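Local coordinates for endo-1,4-beta-mannanase (Eisenia fetida, PDB 5Y6T), which probably hydrolyses internal beta-1,4-mannosidic bonds of mannan chains, as a cold-adapted member of glycoside hydrolase family 5, at residues 26-31 against 67-72; 32-37 against 71-76; 115-120 against 160-165; 145-150 against 212-217; 221-226 against 259-264. All coordinates share one frame; numbering follows the deposited sequence. Where two conformers were deposited one is given.

Interaction 1. Residues 26-31 against 67-72; sequences GMNIAW and RIWVHC
R67 and N28 join strands 20-28 and 65-72 through both backbone and side chain. In the backbone, R67 N donates to M27 O (3.1 Å) and R67 O receives I29 N, which brackets N28 in parallel pairing. Past the cis peptide bond before A30, W69 N meets A30 O at 2.9 Å in the carbonyl plane. The polar side-chain link is R67 NH1 to N28 OD1, 2.7 Å and nearly straight (165°). OD1 lies at the guanidinium edge, in its plane, while the amide is turned almost perpendicular to that plane. R67 gets there with CG anti to the backbone N (chi1 -179°) and an extended chain. Aromatic contacts follow: A30 CB sits over the indole of W69, 3.7 Å from the centroid of the five-membered ring, and W31 CZ3 comes over the same face, 3.7 Å from W69 CZ3, the two indoles inclined at 55°. N28 ND2 turns to G296 and S325, and R67 also forms salt bridges with E163 and E297. With so many partners the buried guanidinium is likely to be fixed in orientation, and the Tris and isopropanol molecules bound beside W69 and W31 are consistent with a pocket here.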
# COMPACT_ATOMS: atom_id res chain seq x y z
N GLY A 26 0.00 12.40 -2.60
CA GLY A 26 0.34 11.91 -3.91
C GLY A 26 -0.74 11.07 -4.53
O GLY A 26 -1.91 11.26 -4.23
N MET A 27 -0.36 10.26 -5.49
CA MET A 27 -1.32 9.42 -6.21
C MET A 27 -0.89 7.99 -6.22
O MET A 27 0.31 7.68 -6.30
CB MET A 27 -1.45 9.89 -7.69
CG MET A 27 -1.83 11.34 -7.84
SD MET A 27 -2.17 11.66 -9.61
CE MET A 27 -2.10 13.45 -9.67
N ASN A 28 -1.89 7.11 -6.21
CA ASN A 28 -1.68 5.79 -6.67
C ASN A 28 -1.43 5.90 -8.18
O ASN A 28 -2.17 6.61 -8.85
CB ASN A 28 -2.91 4.93 -6.47
CG ASN A 28 -3.15 4.56 -5.04
OD1 ASN A 28 -2.71 3.51 -4.61
ND2 ASN A 28 -3.92 5.39 -4.33
N ILE A 29 -0.42 5.19 -8.67
CA ILE A 29 -0.20 5.14 -10.17
C ILE A 29 -1.44 4.51 -10.84
O ILE A 29 -1.97 5.14 -11.76
CB ILE A 29 1.16 4.61 -10.61
CG1 ILE A 29 2.25 5.41 -9.92
CG2 ILE A 29 1.33 4.67 -12.11
CD1 ILE A 29 2.13 6.90 -10.05
N ALA A 30 -1.94 3.36 -10.43
CA ALA A 30 -1.23 2.31 -9.65
C ALA A 30 -0.36 1.39 -10.54
O ALA A 30 0.44 0.59 -10.05
CB ALA A 30 -2.18 1.50 -8.85
N TRP A 31 -0.49 1.57 -11.84
CA TRP A 31 0.24 0.85 -12.85
C TRP A 31 0.20 1.61 -14.16
O TRP A 31 -0.53 2.56 -14.28
CB TRP A 31 -0.31 -0.54 -13.14
CG TRP A 31 -1.78 -0.53 -13.58
CD1 TRP A 31 -2.28 -0.28 -14.82
CD2 TRP A 31 -2.89 -0.67 -12.72
NE1 TRP A 31 -3.65 -0.33 -14.79
CE2 TRP A 31 -4.06 -0.55 -13.50
CE3 TRP A 31 -3.03 -0.87 -11.33
CZ2 TRP A 31 -5.37 -0.71 -12.95
CZ3 TRP A 31 -4.32 -1.01 -10.79
CH2 TRP A 31 -5.46 -0.88 -11.58
N ARG A 67 2.11 5.54 -4.93
CA ARG A 67 1.94 4.11 -4.65
C ARG A 67 1.82 3.36 -5.96
O ARG A 67 1.03 3.72 -6.82
CB ARG A 67 0.68 3.90 -3.80
CG ARG A 67 0.37 2.46 -3.39
CD ARG A 67 -0.69 2.52 -2.27
NE ARG A 67 -1.17 1.21 -1.83
CZ ARG A 67 -2.32 0.66 -2.22
NH1 ARG A 67 -3.08 1.19 -3.20
NH2 ARG A 67 -2.68 -0.49 -1.65
N ILE A 68 2.61 2.32 -6.11
CA ILE A 68 2.69 1.58 -7.36
C ILE A 68 2.71 0.07 -7.09
O ILE A 68 3.26 -0.43 -6.08
CB ILE A 68 3.96 1.98 -8.16
CG1 ILE A 68 3.88 1.36 -9.58
CG2 ILE A 68 5.27 1.64 -7.44
CD1 ILE A 68 4.72 2.11 -10.59
N TRP A 69 2.11 -0.67 -7.99
CA TRP A 69 1.89 -2.11 -7.79
C TRP A 69 2.78 -2.92 -8.71
O TRP A 69 3.01 -2.52 -9.87
CB TRP A 69 0.46 -2.47 -8.09
CG TRP A 69 -0.61 -1.85 -7.24
CD1 TRP A 69 -0.49 -0.87 -6.29
CD2 TRP A 69 -1.99 -2.20 -7.28
NE1 TRP A 69 -1.75 -0.55 -5.77
CE2 TRP A 69 -2.67 -1.36 -6.36
CE3 TRP A 69 -2.75 -3.11 -8.04
CZ2 TRP A 69 -4.07 -1.44 -6.17
CZ3 TRP A 69 -4.11 -3.18 -7.82
CH2 TRP A 69 -4.76 -2.36 -6.91
N VAL A 70 3.17 -4.09 -8.24
CA VAL A 70 4.15 -4.92 -8.98
C VAL A 70 3.56 -6.25 -9.40
O VAL A 70 3.14 -6.36 -10.56
CB VAL A 70 5.48 -5.09 -8.21
CG1 VAL A 70 6.50 -5.88 -9.01
CG2 VAL A 70 6.05 -3.73 -7.76
N HIS A 71 3.49 -7.27 -8.56
CA HIS A 71 3.07 -8.58 -9.07
C HIS A 71 1.57 -8.68 -9.37
O HIS A 71 1.15 -9.51 -10.22
CB HIS A 71 3.39 -9.71 -8.09
CG HIS A 71 4.82 -9.77 -7.66
ND1 HIS A 71 5.87 -9.85 -8.55
CD2 HIS A 71 5.35 -9.92 -6.43
CE1 HIS A 71 7.01 -10.00 -7.88
NE2 HIS A 71 6.72 -10.04 -6.58
N CYS A 72 0.78 -7.94 -8.59
CA CYS A 72 -0.69 -7.87 -8.79
C CYS A 72 -1.29 -9.25 -8.55
O CYS A 72 -1.20 -9.79 -7.43
CB CYS A 72 -1.03 -7.26 -10.18
SG CYS A 72 -0.49 -5.53 -10.31

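Interaction 2. Residues 32-37 against 71-76; sequences QNYGRD and HCDGGY
G35 and H71 bring two beta turns together, their CA atoms 5.2 Å apart. A type II turn runs from N33 to R36, closed by R36 N to N33 O, and a type II' turn from H71 to G74, closed by G74 N to H71 O. Overlapping the second turn, D73 OD1 takes G75 N in an Asx turn, while the carboxylate of D37 grips the backbone N of both Q32 and N33. A water accepts from Y76 N and lies near G35 O and H71 O, though it cannot serve every acceptor around it. The C72 side chain lies over one face of the Y34 ring: CB is 3.5 Å from Y34 CZ, and SG is 3.9 Å from the ring centroid, a sulfur-aromatic contact. Y34 OH bonds to N119 and to a second water, which donates to D73 OD2 (2.9 Å). R36, in one of its two deposited conformers, spreads over Y76, with CG 3.8 Å from the ring centroid and the guanidinium only 20° from the ring plane. The loops thus meet without a direct hydrogen bond: Y34 is anchored through N119 and water, whereas exposed R36 rests on ring contact and is probably mobile.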
# COMPACT_ATOMS: atom_id res chain seq x y z
N GLN A 32 1.05 1.21 -15.09
CA GLN A 32 0.93 1.63 -16.51
C GLN A 32 0.41 0.43 -17.29
O GLN A 32 -0.71 0.48 -17.85
CB GLN A 32 2.27 2.10 -17.05
CG GLN A 32 2.31 2.51 -18.53
CD GLN A 32 1.42 3.70 -18.85
OE1 GLN A 32 1.02 4.47 -17.99
NE2 GLN A 32 1.10 3.83 -20.13
N ASN A 33 1.20 -0.63 -17.35
CA ASN A 33 0.72 -1.91 -17.84
C ASN A 33 0.52 -2.85 -16.64
O ASN A 33 1.50 -3.38 -16.13
CB ASN A 33 1.72 -2.50 -18.80
CG ASN A 33 1.82 -1.71 -20.11
OD1 ASN A 33 1.04 -0.77 -20.35
ND2 ASN A 33 2.84 -2.05 -20.93
N TYR A 34 -0.72 -3.04 -16.20
CA TYR A 34 -1.00 -3.78 -14.98
C TYR A 34 -0.28 -5.11 -14.86
O TYR A 34 -0.42 -6.00 -15.72
CB TYR A 34 -2.51 -4.00 -14.92
CG TYR A 34 -3.00 -4.80 -13.78
CD1 TYR A 34 -3.37 -4.20 -12.56
CD2 TYR A 34 -3.22 -6.14 -13.92
CE1 TYR A 34 -3.88 -4.98 -11.52
CE2 TYR A 34 -3.73 -6.91 -12.88
CZ TYR A 34 -4.07 -6.31 -11.70
OH TYR A 34 -4.58 -7.11 -10.67
N GLY A 35 0.48 -5.27 -13.78
CA GLY A 35 1.22 -6.46 -13.45
C GLY A 35 2.41 -6.70 -14.36
O GLY A 35 3.12 -7.66 -14.17
N ARG A 36 2.66 -5.76 -15.31
CA ARG A 36 3.70 -5.96 -16.32
C ARG A 36 4.55 -4.71 -16.47
O ARG A 36 5.08 -4.40 -17.55
CB ARG A 36 3.05 -6.39 -17.64
CG ARG A 36 2.29 -7.68 -17.50
CD ARG A 36 1.72 -8.17 -18.82
NE ARG A 36 1.18 -9.52 -18.74
CZ ARG A 36 1.33 -10.45 -19.70
NH1 ARG A 36 2.02 -10.19 -20.81
NH2 ARG A 36 0.79 -11.65 -19.55
N ASP A 37 4.71 -3.97 -15.38
CA ASP A 37 5.50 -2.75 -15.42
C ASP A 37 6.98 -2.97 -15.14
O ASP A 37 7.85 -2.24 -15.62
CB ASP A 37 4.93 -1.76 -14.41
CG ASP A 37 3.67 -1.10 -14.92
OD1 ASP A 37 3.67 -0.70 -16.11
OD2 ASP A 37 2.73 -0.90 -14.16
N HIS A 71 3.49 -7.27 -8.56
CA HIS A 71 3.07 -8.58 -9.07
C HIS A 71 1.57 -8.68 -9.37
O HIS A 71 1.15 -9.51 -10.22
CB HIS A 71 3.39 -9.71 -8.09
CG HIS A 71 4.82 -9.77 -7.66
ND1 HIS A 71 5.87 -9.85 -8.55
CD2 HIS A 71 5.35 -9.92 -6.43
CE1 HIS A 71 7.01 -10.00 -7.88
NE2 HIS A 71 6.72 -10.04 -6.58
N CYS A 72 0.78 -7.94 -8.59
CA CYS A 72 -0.69 -7.87 -8.79
C CYS A 72 -1.29 -9.25 -8.55
O CYS A 72 -1.20 -9.79 -7.43
CB CYS A 72 -1.03 -7.26 -10.18
SG CYS A 72 -0.49 -5.53 -10.31
N ASP A 73 -1.80 -9.92 -9.56
CA ASP A 73 -2.41 -11.23 -9.38
C ASP A 73 -1.44 -12.39 -9.66
O ASP A 73 -1.82 -13.51 -9.65
CB ASP A 73 -3.62 -11.37 -10.33
CG ASP A 73 -3.22 -11.23 -11.81
OD1 ASP A 73 -2.05 -11.14 -12.15
OD2 ASP A 73 -4.09 -11.24 -12.66
N GLY A 74 -0.15 -12.10 -9.82
CA GLY A 74 0.88 -13.13 -10.09
C GLY A 74 0.89 -13.71 -11.50
O GLY A 74 1.49 -14.74 -11.73
N GLY A 75 0.18 -13.05 -12.42
CA GLY A 75 0.05 -13.54 -13.78
C GLY A 75 1.27 -13.40 -14.64
O GLY A 75 1.43 -14.18 -15.57
N TYR A 76 2.17 -12.48 -14.31
CA TYR A 76 3.38 -12.28 -15.07
C TYR A 76 4.68 -12.41 -14.29
O TYR A 76 5.62 -12.96 -14.80
CB TYR A 76 3.30 -10.92 -15.70
CG TYR A 76 4.28 -10.54 -16.80
CD1 TYR A 76 4.31 -11.20 -18.04
CD2 TYR A 76 5.15 -9.45 -16.61
CE1 TYR A 76 5.14 -10.76 -19.04
CE2 TYR A 76 6.02 -9.05 -17.58
CZ TYR A 76 5.99 -9.66 -18.81
OH TYR A 76 6.86 -9.19 -19.80
O HOH W 1 -5.99 -9.18 -11.84
O HOH W 2 2.19 -10.00 -12.68

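Interaction 3. Residues 115-120 against 160-165; sequences IVLWNG and GGWEVM
I115 packs against the indole of W162 at the apolar centre: CD1 lies over the face of the six-membered ring, 4.0 Å from its centroid, and CG2 touches W162 CZ3 at 3.6 Å. L117 CD2 comes in at a slant on the same CZ3 (3.9 Å). With W162 cut back to an alanine, I115 and L117 would probably lose their ring contact and a gap would open beside them. Further along, V164 O approaches the edge of the W118 indole, near its plane (3.2 Å from CD1), and M165 CG lies against G120 N. The backbones pair in parallel: I115 N to G161 O, E163 N to I115 O, and L117 N to E163 O (2.9 Å). At the corner, W118 N reaches V164 O at a bent 138°. At the polar edge V116 CG2 lies alongside E163 OE1 (3.5 Å); the fully extended E163 chain (chi1 180°) carries its carboxylate to R67, with G227 N and Q264 as further partners. In the (beta/alpha)8 barrel of this family, strand 65-72 flanks 112-119 and strand 223-228 flanks 159-163. W162 and L117 face outward against helix 135-152, W162 also meeting I215 of helix 201-218, while V116 touches R67 and W69.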
# COMPACT_ATOMS: atom_id res chain seq x y z
N ILE A 115 5.75 0.66 -2.62
CA ILE A 115 5.74 -0.51 -3.56
C ILE A 115 4.87 -1.62 -3.02
O ILE A 115 5.15 -2.14 -1.96
CB ILE A 115 7.15 -1.06 -3.85
CG1 ILE A 115 8.12 0.07 -4.28
CG2 ILE A 115 7.10 -2.14 -4.92
CD1 ILE A 115 9.57 -0.35 -4.34
N VAL A 116 3.83 -1.95 -3.79
CA VAL A 116 2.87 -2.96 -3.44
C VAL A 116 3.14 -4.27 -4.17
O VAL A 116 3.03 -4.33 -5.37
CB VAL A 116 1.42 -2.49 -3.72
CG1 VAL A 116 0.48 -3.52 -3.16
CG2 VAL A 116 1.11 -1.13 -3.07
N LEU A 117 3.39 -5.34 -3.43
CA LEU A 117 3.72 -6.63 -4.07
C LEU A 117 2.54 -7.34 -4.74
O LEU A 117 2.60 -7.60 -5.95
CB LEU A 117 4.35 -7.55 -3.05
CG LEU A 117 5.65 -7.11 -2.37
CD1 LEU A 117 6.15 -8.12 -1.32
CD2 LEU A 117 6.77 -6.96 -3.38
N TRP A 118 1.49 -7.56 -3.96
CA TRP A 118 0.43 -8.41 -4.38
C TRP A 118 -0.90 -7.67 -4.38
O TRP A 118 -1.07 -6.71 -3.63
CB TRP A 118 0.30 -9.63 -3.48
CG TRP A 118 1.54 -10.44 -3.40
CD1 TRP A 118 2.38 -10.49 -2.34
CD2 TRP A 118 2.01 -11.41 -4.32
NE1 TRP A 118 3.36 -11.40 -2.55
CE2 TRP A 118 3.13 -12.01 -3.75
CE3 TRP A 118 1.56 -11.88 -5.57
CZ2 TRP A 118 3.88 -12.97 -4.42
CZ3 TRP A 118 2.26 -12.84 -6.19
CH2 TRP A 118 3.44 -13.38 -5.63
N ASN A 119 -1.85 -8.17 -5.18
CA ASN A 119 -3.24 -7.66 -5.17
C ASN A 119 -4.25 -8.63 -4.64
O ASN A 119 -4.28 -9.80 -5.01
CB ASN A 119 -3.64 -7.22 -6.60
CG ASN A 119 -4.91 -6.37 -6.62
OD1 ASN A 119 -5.31 -5.82 -5.63
ND2 ASN A 119 -5.56 -6.32 -7.79
N GLY A 120 -4.98 -8.14 -3.65
CA GLY A 120 -6.09 -8.78 -3.02
C GLY A 120 -7.47 -8.39 -3.53
O GLY A 120 -8.46 -8.92 -3.04
N GLY A 160 10.08 4.80 -0.01
CA GLY A 160 9.36 5.15 1.20
C GLY A 160 8.94 3.96 2.01
O GLY A 160 9.04 4.00 3.27
N GLY A 161 8.45 2.93 1.33
CA GLY A 161 8.07 1.72 1.96
C GLY A 161 7.53 0.64 1.05
O GLY A 161 7.31 0.88 -0.14
N TRP A 162 7.41 -0.53 1.60
CA TRP A 162 6.84 -1.70 0.93
C TRP A 162 5.45 -1.97 1.51
O TRP A 162 5.17 -1.64 2.66
CB TRP A 162 7.69 -2.94 1.16
CG TRP A 162 9.06 -2.91 0.54
CD1 TRP A 162 10.19 -2.43 1.13
CD2 TRP A 162 9.41 -3.27 -0.79
NE1 TRP A 162 11.25 -2.51 0.30
CE2 TRP A 162 10.83 -3.06 -0.90
CE3 TRP A 162 8.71 -3.84 -1.87
CZ2 TRP A 162 11.52 -3.25 -2.11
CZ3 TRP A 162 9.41 -4.08 -3.04
CH2 TRP A 162 10.81 -3.85 -3.13
N GLU A 163 4.63 -2.69 0.75
CA GLU A 163 3.30 -3.09 1.12
C GLU A 163 3.05 -4.47 0.58
O GLU A 163 3.21 -4.72 -0.60
CB GLU A 163 2.22 -2.13 0.56
CG GLU A 163 0.82 -2.48 0.90
CD GLU A 163 -0.20 -1.46 0.46
OE1 GLU A 163 0.18 -0.28 0.20
OE2 GLU A 163 -1.37 -1.82 0.36
N VAL A 164 2.75 -5.42 1.46
CA VAL A 164 2.62 -6.77 0.97
C VAL A 164 1.47 -6.97 0.02
O VAL A 164 1.64 -7.70 -0.93
CB VAL A 164 2.64 -7.84 2.13
CG1 VAL A 164 2.31 -9.24 1.62
CG2 VAL A 164 4.02 -7.81 2.80
N MET A 165 0.30 -6.49 0.41
CA MET A 165 -0.92 -6.78 -0.32
C MET A 165 -1.92 -5.66 -0.32
O MET A 165 -2.31 -5.17 0.73
CB MET A 165 -1.55 -8.05 0.19
CG MET A 165 -2.74 -8.46 -0.66
SD MET A 165 -3.65 -9.86 0.01
CE MET A 165 -2.48 -11.22 -0.16

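Interaction 4. Residues 145-150 against 212-217; sequences ALVPMV and TAAIKR
I215 fits against L146 and V150, which lie one turn apart on helix 135-152, and this trio is the tight part of the contact. I215 CG1, beside its own backbone N and opposite the carbonyl carbon (chi1 -69°), approaches L146 CD2 and V150 CG2, each at 3.9 Å. The L146 and I215 chains meet at a slant, whereas V150 and I215 are set roughly at right angles. V150 also sends its other branch to the backbone, CG1 resting 3.6 Å from I215 O, and here the main chains come nearest, with the CA atoms of V150 and I215 6.2 Å apart. The two short helical segments run the same general way, their axes 8.9 Å apart at closest approach and inclined at 33°. Around A214 the fit is looser: L146 CD2 comes no nearer than 4.4 Å to A214 CB, and on the solvent side partly exposed V147 meets A214 with a single methyl, CG2 to CB at 4.0 Å. K216 and R217 turn elsewhere, R217 to D255 and K216 to D261 and V259 O. On the barrel side, W162 lies against both V150 and I215, wedged beneath the helix pair. The side chains of these two outer helices therefore meet through apolar groups alone: the contact depends on close approach of branched side chains, while K216 and R217 find their charged partners outside the pair.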
# COMPACT_ATOMS: atom_id res chain seq x y z
N ALA A 145 13.12 -14.33 -4.42
CA ALA A 145 12.64 -13.11 -5.06
C ALA A 145 12.70 -11.91 -4.09
O ALA A 145 13.44 -10.93 -4.34
CB ALA A 145 11.25 -13.34 -5.68
N LEU A 146 11.95 -11.99 -2.98
CA LEU A 146 11.70 -10.84 -2.13
C LEU A 146 12.97 -10.35 -1.41
O LEU A 146 13.32 -9.19 -1.50
CB LEU A 146 10.60 -11.15 -1.14
CG LEU A 146 10.04 -10.03 -0.27
CD1 LEU A 146 9.49 -8.84 -1.07
CD2 LEU A 146 9.05 -10.55 0.76
N VAL A 147 13.62 -11.25 -0.67
CA VAL A 147 14.77 -10.84 0.12
C VAL A 147 15.86 -10.26 -0.75
O VAL A 147 16.34 -9.16 -0.45
CB VAL A 147 15.27 -11.97 1.05
CG1 VAL A 147 16.72 -11.70 1.56
CG2 VAL A 147 14.28 -12.19 2.24
N PRO A 148 16.24 -10.92 -1.83
CA PRO A 148 17.29 -10.31 -2.67
C PRO A 148 16.94 -8.93 -3.25
O PRO A 148 17.80 -8.02 -3.23
CB PRO A 148 17.44 -11.32 -3.81
CG PRO A 148 17.10 -12.63 -3.13
CD PRO A 148 15.88 -12.28 -2.31
N MET A 149 15.69 -8.77 -3.70
CA MET A 149 15.20 -7.49 -4.18
C MET A 149 15.23 -6.40 -3.10
O MET A 149 15.71 -5.29 -3.30
CB MET A 149 13.81 -7.66 -4.80
CG MET A 149 13.20 -6.37 -5.22
SD MET A 149 11.71 -6.67 -6.17
CE MET A 149 10.78 -7.62 -5.03
N VAL A 150 14.67 -6.73 -1.95
CA VAL A 150 14.54 -5.78 -0.86
C VAL A 150 15.96 -5.34 -0.43
O VAL A 150 16.19 -4.20 -0.19
CB VAL A 150 13.73 -6.38 0.26
CG1 VAL A 150 13.89 -5.53 1.52
CG2 VAL A 150 12.25 -6.49 -0.13
N THR A 212 6.34 -9.54 5.66
CA THR A 212 6.72 -8.30 6.33
C THR A 212 8.02 -8.53 7.12
O THR A 212 8.94 -7.71 7.07
CB THR A 212 5.59 -7.72 7.19
OG1 THR A 212 4.46 -7.33 6.36
CG2 THR A 212 6.02 -6.48 7.91
N ALA A 213 8.08 -9.64 7.84
CA ALA A 213 9.23 -9.98 8.65
C ALA A 213 10.45 -10.09 7.69
O ALA A 213 11.55 -9.56 7.97
CB ALA A 213 9.02 -11.33 9.32
N ALA A 214 10.25 -10.79 6.55
CA ALA A 214 11.34 -11.00 5.62
C ALA A 214 11.85 -9.67 5.07
O ALA A 214 13.07 -9.48 5.00
CB ALA A 214 10.95 -11.92 4.45
N ILE A 215 10.94 -8.74 4.69
CA ILE A 215 11.36 -7.40 4.25
C ILE A 215 12.25 -6.68 5.34
O ILE A 215 13.28 -6.09 5.03
CB ILE A 215 10.12 -6.55 3.87
CG1 ILE A 215 9.50 -7.12 2.59
CG2 ILE A 215 10.49 -5.10 3.81
CD1 ILE A 215 8.02 -6.61 2.47
N LYS A 216 11.83 -6.81 6.59
CA LYS A 216 12.52 -6.09 7.67
C LYS A 216 13.85 -6.75 8.02
O LYS A 216 14.75 -6.08 8.50
CB LYS A 216 11.55 -5.98 8.84
CG LYS A 216 10.50 -4.93 8.51
CD LYS A 216 9.66 -4.59 9.67
CE LYS A 216 8.81 -3.43 9.34
NZ LYS A 216 8.12 -2.97 10.56
N ARG A 217 13.98 -8.04 7.85
CA ARG A 217 15.31 -8.66 7.95
C ARG A 217 16.20 -8.23 6.85
O ARG A 217 17.40 -8.01 7.09
CB ARG A 217 15.19 -10.19 7.97
CG ARG A 217 14.55 -10.69 9.22
CD ARG A 217 14.80 -12.18 9.48
NE ARG A 217 14.26 -12.45 10.78
CZ ARG A 217 13.00 -12.79 11.01
NH1 ARG A 217 12.19 -12.98 10.02
NH2 ARG A 217 12.57 -12.94 12.26

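Interaction 5. Residues 221-226 against 259-264; sequences KVIVTL and VIDFYQ
V224 and D261 tie the strands of a beta-alpha-beta unit, strand 223-228, helix 246-253 and strand 262-266, near the start of both strands of the barrel. Each gives and takes one bond: D261 N donates to V224 O (2.8 Å, 172°), and V224 N donates to D261 OD2 (2.8 Å) on the anti lone pair. D261 keeps CG beside its backbone N (chi1 -63°), which folds the carboxylate back onto the neighbouring strand; OD2 also forms a salt bridge with K216. Farther on, T225 OG1 donates to F262 O at 2.7 Å from above the carbonyl plane, and receives a weak bond from Q264 NE2 (3.4 Å), an amide also held by E163 OE1 and, through its own oxygen, by H266. T225 CB lies over the F262 ring, 3.8 Å from its centroid. A serine in place of F262 would probably strip the cover from T225 and leave a gap beside it, although the backbone O that T225 grips would remain. On the other side I260 packs CG2 against V224 CG1 (4.0 Å) and CD1 against L226 CB (4.0 Å). The two strand segments, inclined at 26°, splay apart toward Q264, and L226 N is buried without a partner. Backbone pairing is thus sparse, and side-chain oxygens replace it: a carboxylate binds one strand's N-H, a threonine hydroxyl the other strand's carbonyl.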
# COMPACT_ATOMS: atom_id res chain seq x y z
N LYS A 221 15.71 -0.84 8.11
CA LYS A 221 15.19 0.49 8.32
C LYS A 221 13.92 0.81 7.55
O LYS A 221 13.32 1.84 7.78
CB LYS A 221 16.26 1.53 8.10
CG LYS A 221 16.95 1.52 6.79
CD LYS A 221 16.01 1.87 5.63
CE LYS A 221 16.75 1.78 4.34
NZ LYS A 221 15.81 1.70 3.17
N VAL A 222 13.48 -0.08 6.65
CA VAL A 222 12.38 0.31 5.80
C VAL A 222 11.06 0.16 6.50
O VAL A 222 10.85 -0.75 7.32
CB VAL A 222 12.38 -0.44 4.44
CG1 VAL A 222 11.99 -1.87 4.64
CG2 VAL A 222 11.51 0.25 3.45
N ILE A 223 10.13 1.04 6.18
CA ILE A 223 8.79 0.85 6.72
C ILE A 223 7.89 -0.01 5.79
O ILE A 223 8.10 -0.13 4.58
CB ILE A 223 8.14 2.18 7.07
CG1 ILE A 223 7.60 2.74 5.86
CG2 ILE A 223 9.09 3.12 7.77
CD1 ILE A 223 6.18 2.37 5.74
N VAL A 224 6.90 -0.64 6.39
CA VAL A 224 5.95 -1.48 5.68
C VAL A 224 4.54 -1.00 6.06
O VAL A 224 4.27 -0.55 7.18
CB VAL A 224 6.17 -2.96 6.02
CG1 VAL A 224 5.10 -3.83 5.40
CG2 VAL A 224 7.59 -3.36 5.60
N THR A 225 3.66 -1.04 5.07
CA THR A 225 2.25 -0.72 5.31
C THR A 225 1.40 -1.88 4.71
O THR A 225 1.93 -2.87 4.17
CB THR A 225 1.90 0.69 4.79
OG1 THR A 225 0.53 1.04 5.17
CG2 THR A 225 2.14 0.86 3.25
N LEU A 226 0.07 -1.71 4.79
CA LEU A 226 -0.91 -2.68 4.33
C LEU A 226 -2.21 -1.89 4.14
O LEU A 226 -2.72 -1.28 5.08
CB LEU A 226 -1.05 -3.78 5.45
CG LEU A 226 -1.97 -4.96 5.11
CD1 LEU A 226 -3.44 -4.69 4.91
CD2 LEU A 226 -1.42 -5.76 3.96
N VAL A 259 5.65 -6.99 11.50
CA VAL A 259 4.70 -5.99 11.97
C VAL A 259 4.81 -4.81 11.03
O VAL A 259 5.92 -4.50 10.53
CB VAL A 259 4.97 -5.59 13.43
CG1 VAL A 259 4.76 -6.80 14.30
CG2 VAL A 259 6.37 -4.96 13.61
N ILE A 260 3.69 -4.10 10.82
CA ILE A 260 3.68 -2.96 9.90
C ILE A 260 3.94 -1.66 10.67
O ILE A 260 3.96 -1.69 11.92
CB ILE A 260 2.43 -2.91 9.07
CG1 ILE A 260 1.21 -2.55 9.88
CG2 ILE A 260 2.32 -4.17 8.31
CD1 ILE A 260 -0.05 -2.30 9.07
N ASP A 261 4.21 -0.57 9.97
CA ASP A 261 4.59 0.66 10.59
C ASP A 261 3.54 1.71 10.54
O ASP A 261 3.53 2.56 11.46
CB ASP A 261 5.85 1.21 9.92
CG ASP A 261 7.01 0.27 10.10
OD1 ASP A 261 7.59 0.25 11.25
OD2 ASP A 261 7.27 -0.54 9.18
N PHE A 262 2.75 1.75 9.45
CA PHE A 262 1.55 2.60 9.41
C PHE A 262 0.36 1.87 8.79
O PHE A 262 0.49 1.06 7.87
CB PHE A 262 1.78 3.99 8.84
CG PHE A 262 2.17 4.07 7.36
CD1 PHE A 262 1.21 4.09 6.37
CD2 PHE A 262 3.48 4.18 6.99
CE1 PHE A 262 1.53 4.27 5.04
CE2 PHE A 262 3.83 4.31 5.65
CZ PHE A 262 2.85 4.34 4.68
N TYR A 263 -0.76 2.10 9.43
CA TYR A 263 -2.08 1.63 8.93
C TYR A 263 -2.43 2.47 7.64
O TYR A 263 -1.86 3.55 7.37
CB TYR A 263 -3.16 1.78 9.98
CG TYR A 263 -2.89 0.92 11.19
CD1 TYR A 263 -2.88 -0.47 11.10
CD2 TYR A 263 -2.65 1.48 12.41
CE1 TYR A 263 -2.62 -1.25 12.20
CE2 TYR A 263 -2.39 0.67 13.54
CZ TYR A 263 -2.36 -0.71 13.40
OH TYR A 263 -2.15 -1.58 14.45
N GLN A 264 -3.32 1.89 6.86
CA GLN A 264 -3.69 2.51 5.60
C GLN A 264 -5.12 2.08 5.26
O GLN A 264 -5.37 0.91 5.04
CB GLN A 264 -2.71 2.06 4.51
CG GLN A 264 -3.10 2.54 3.13
CD GLN A 264 -2.31 1.99 1.97
OE1 GLN A 264 -2.82 1.98 0.83
NE2 GLN A 264 -1.16 1.46 2.22

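From the N terminus, interactions 1 and 2 open one after the other, at 26-31 and 32-37, and both close on strand 65-72, sharing H71 and C72 across the loop that contains helix 42-60. Interaction 3 follows in series, closing the loop from strand 112-119 to strand 159-163. Interaction 4 opens inside that loop, on helix 135-152, and closes later on helix 201-218, so 3 and 4 cross, and W162 touches both helices. Interaction 5 comes last, closing 221-226 onto 259-264. Interactions 1, 3 and 5 run through neighbouring strands of one barrel sheet, linked by R67, E163 and Q264; interaction 4 joins the helices outside it, and K216 ties it to interaction 5.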